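Local coordinates for molybdenum-binding-protein (Azotobacter vinelandii, PDB 1H9K) that binds oxyanions of the molybdate type, here tungstate, and probably serves in intracellular molybdenum storage or homeostasis, at residues R9-G14 and V59-A64. Numbering follows the deposited sequence.
Sequences RNVFKG and VAVVKA. With WO4 (tungstate(VI)ion), chain C.
Arg-9 and Ala-64 meet over a tungstate ion at the point where strand 10-21 begins and strand 57-62 ends. Both backbone amides point at the same oxyanion oxygen: Ala-64 N donates to O2 over 2.9 Å in an almost perfectly straight bond (179°), and Arg-9 N reaches O2 less directly. Arg-9 CG rests 4.0 Å from Ala-64 CB and lies beside O2 before the rest of the chain passes the ion and carries the guanidinium to a salt bridge with Glu-121 of the second subunit. Just past the end of strand 57-62, Lys-63 curls round the tungstate, its last torsion folded to 77°, and NZ bonds O3 at 3.1 Å; Met-113 O and Val-67 O of the second subunit also hold this amine. Swapping Lys-63 for an alanine removes the amine, and O3 and those two carbonyls would probably lose a shared donor. Next along, Asn-10 has CG beside its own backbone N (chi1 -56°), which brings ND2 to Val-62 O at 3.1 Å, a donor lying above the carbonyl plane rather than on a lone pair. That carbonyl also takes a weak bond from Asn-10 N, while OD1 turns to Thr-111 N. Regular ladder bonding follows, with Phe-12 N to Ala-60 O at 2.9 Å and Ala-60 N returning to Phe-12 O. On the face of Val-11 and Lys-13, Lys-13 bends back until CE lies 3.9 Å from Val-59 CG1, and NZ bonds Tyr-76 OH of the second subunit. Ser-7 of this chain and Thr-115 of the second subunit also bind the tungstate, at the subunit interface. Both segments belong to the first TOBE domain; 25-32 borders 10-21 on its other edge, 140-143, from the C-terminal end of the chain, pairs with 57-62, and strand 109-115 lies near Asn-10.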
loop_
_atom_site.group_PDB
_atom_site.type_symbol
_atom_site.label_atom_id
_atom_site.label_comp_id
_atom_site.label_asym_id
_atom_site.label_seq_id
_atom_site.Cartn_x
_atom_site.Cartn_y
_atom_site.Cartn_z
ATOM N N ARG A 9 -6.888 5.739 10.022
ATOM C CA ARG A 9 -7.300 5.369 11.354
ATOM C C ARG A 9 -6.136 5.543 12.340
ATOM O O ARG A 9 -6.339 5.636 13.548
ATOM C CB ARG A 9 -7.825 3.937 11.433
ATOM C CG ARG A 9 -9.093 3.686 10.601
ATOM C CD ARG A 9 -10.241 4.532 11.141
ATOM N NE ARG A 9 -10.225 5.893 10.671
ATOM C CZ ARG A 9 -10.736 6.964 11.279
ATOM N NH1 ARG A 9 -11.371 6.855 12.457
ATOM N NH2 ARG A 9 -10.638 8.149 10.739
ATOM N N ASN A 10 -4.910 5.639 11.837
ATOM C CA ASN A 10 -3.820 5.771 12.792
ATOM C C ASN A 10 -3.044 7.060 12.550
ATOM O O ASN A 10 -2.515 7.264 11.453
ATOM C CB ASN A 10 -2.821 4.627 12.508
ATOM C CG ASN A 10 -3.514 3.274 12.578
ATOM O OD1 ASN A 10 -4.019 2.936 13.670
ATOM N ND2 ASN A 10 -3.645 2.496 11.554
ATOM N N VAL A 11 -3.150 7.989 13.496
ATOM C CA VAL A 11 -2.412 9.256 13.380
ATOM C C VAL A 11 -1.689 9.518 14.708
ATOM O O VAL A 11 -2.361 9.630 15.740
ATOM C CB VAL A 11 -3.399 10.407 13.097
ATOM C CG1 VAL A 11 -2.683 11.767 13.038
ATOM C CG2 VAL A 11 -4.160 10.274 11.771
ATOM N N PHE A 12 -0.365 9.363 14.735
ATOM C CA PHE A 12 0.332 9.395 16.019
ATOM C C PHE A 12 1.256 10.599 16.128
ATOM O O PHE A 12 1.923 10.904 15.131
ATOM C CB PHE A 12 1.235 8.164 16.127
ATOM C CG PHE A 12 0.525 6.849 15.954
ATOM C CD1 PHE A 12 0.881 6.010 14.923
ATOM C CD2 PHE A 12 -0.456 6.481 16.844
ATOM C CE1 PHE A 12 0.236 4.773 14.810
ATOM C CE2 PHE A 12 -1.128 5.272 16.717
ATOM C CZ PHE A 12 -0.773 4.428 15.689
ATOM N N LYS A 13 1.217 11.292 17.272
ATOM C CA LYS A 13 2.198 12.381 17.428
ATOM C C LYS A 13 3.405 11.822 18.167
ATOM O O LYS A 13 3.343 10.947 19.036
ATOM C CB LYS A 13 1.585 13.606 18.105
ATOM C CG LYS A 13 2.489 14.731 18.518
ATOM C CD LYS A 13 3.218 15.533 17.454
ATOM C CE LYS A 13 2.509 16.812 17.070
ATOM N NZ LYS A 13 3.168 17.545 15.954
ATOM N N GLY A 14 4.593 12.328 17.803
ATOM C CA GLY A 14 5.786 11.827 18.482
ATOM C C GLY A 14 6.922 12.800 18.212
ATOM O O GLY A 14 6.681 13.855 17.661
ATOM N N VAL A 59 3.980 14.068 13.106
ATOM C CA VAL A 59 2.834 13.153 13.151
ATOM C C VAL A 59 3.100 12.011 12.169
ATOM O O VAL A 59 3.802 12.250 11.186
ATOM C CB VAL A 59 1.485 13.829 12.838
ATOM C CG1 VAL A 59 1.209 14.992 13.818
ATOM C CG2 VAL A 59 1.382 14.366 11.433
ATOM N N ALA A 60 2.772 10.778 12.532
ATOM C CA ALA A 60 2.991 9.640 11.597
ATOM C C ALA A 60 1.559 9.189 11.196
ATOM O O ALA A 60 0.796 9.020 12.135
ATOM C CB ALA A 60 3.755 8.539 12.283
ATOM N N VAL A 61 1.337 8.967 9.913
ATOM C CA VAL A 61 -0.024 8.592 9.504
ATOM C C VAL A 61 0.043 7.228 8.820
ATOM O O VAL A 61 0.891 7.047 7.938
ATOM C CB VAL A 61 -0.557 9.673 8.531
ATOM C CG1 VAL A 61 -1.905 9.246 7.966
ATOM C CG2 VAL A 61 -0.713 11.025 9.249
ATOM N N VAL A 62 -0.800 6.289 9.281
ATOM C CA VAL A 62 -0.804 4.948 8.637
ATOM C C VAL A 62 -2.240 4.540 8.346
ATOM O O VAL A 62 -3.049 4.450 9.263
ATOM C CB VAL A 62 -0.142 3.908 9.561
ATOM C CG1 VAL A 62 -0.153 2.547 8.842
ATOM C CG2 VAL A 62 1.290 4.258 9.922
ATOM N N LYS A 63 -2.562 4.241 7.072
ATOM C CA LYS A 63 -3.952 3.829 6.778
ATOM C C LYS A 63 -4.176 2.435 7.331
ATOM O O LYS A 63 -3.311 1.553 7.254
ATOM C CB LYS A 63 -4.097 3.857 5.259
ATOM C CG LYS A 63 -5.397 4.358 4.661
ATOM C CD LYS A 63 -5.531 3.789 3.233
ATOM C CE LYS A 63 -7.061 3.562 2.994
ATOM N NZ LYS A 63 -7.662 4.901 2.719
ATOM N N ALA A 64 -5.396 2.136 7.792
ATOM C CA ALA A 64 -5.686 0.799 8.356
ATOM C C ALA A 64 -5.366 -0.403 7.507
ATOM O O ALA A 64 -4.789 -1.395 7.990
ATOM C CB ALA A 64 -7.137 0.756 8.807
HETATM W W WO4 C . -8.699 4.694 6.537
HETATM O O1 WO4 C . -8.881 3.261 5.406
HETATM O O2 WO4 C . -7.470 4.126 7.727
HETATM O O3 WO4 C . -8.064 6.075 5.559
HETATM O O4 WO4 C . -10.314 5.026 7.261
#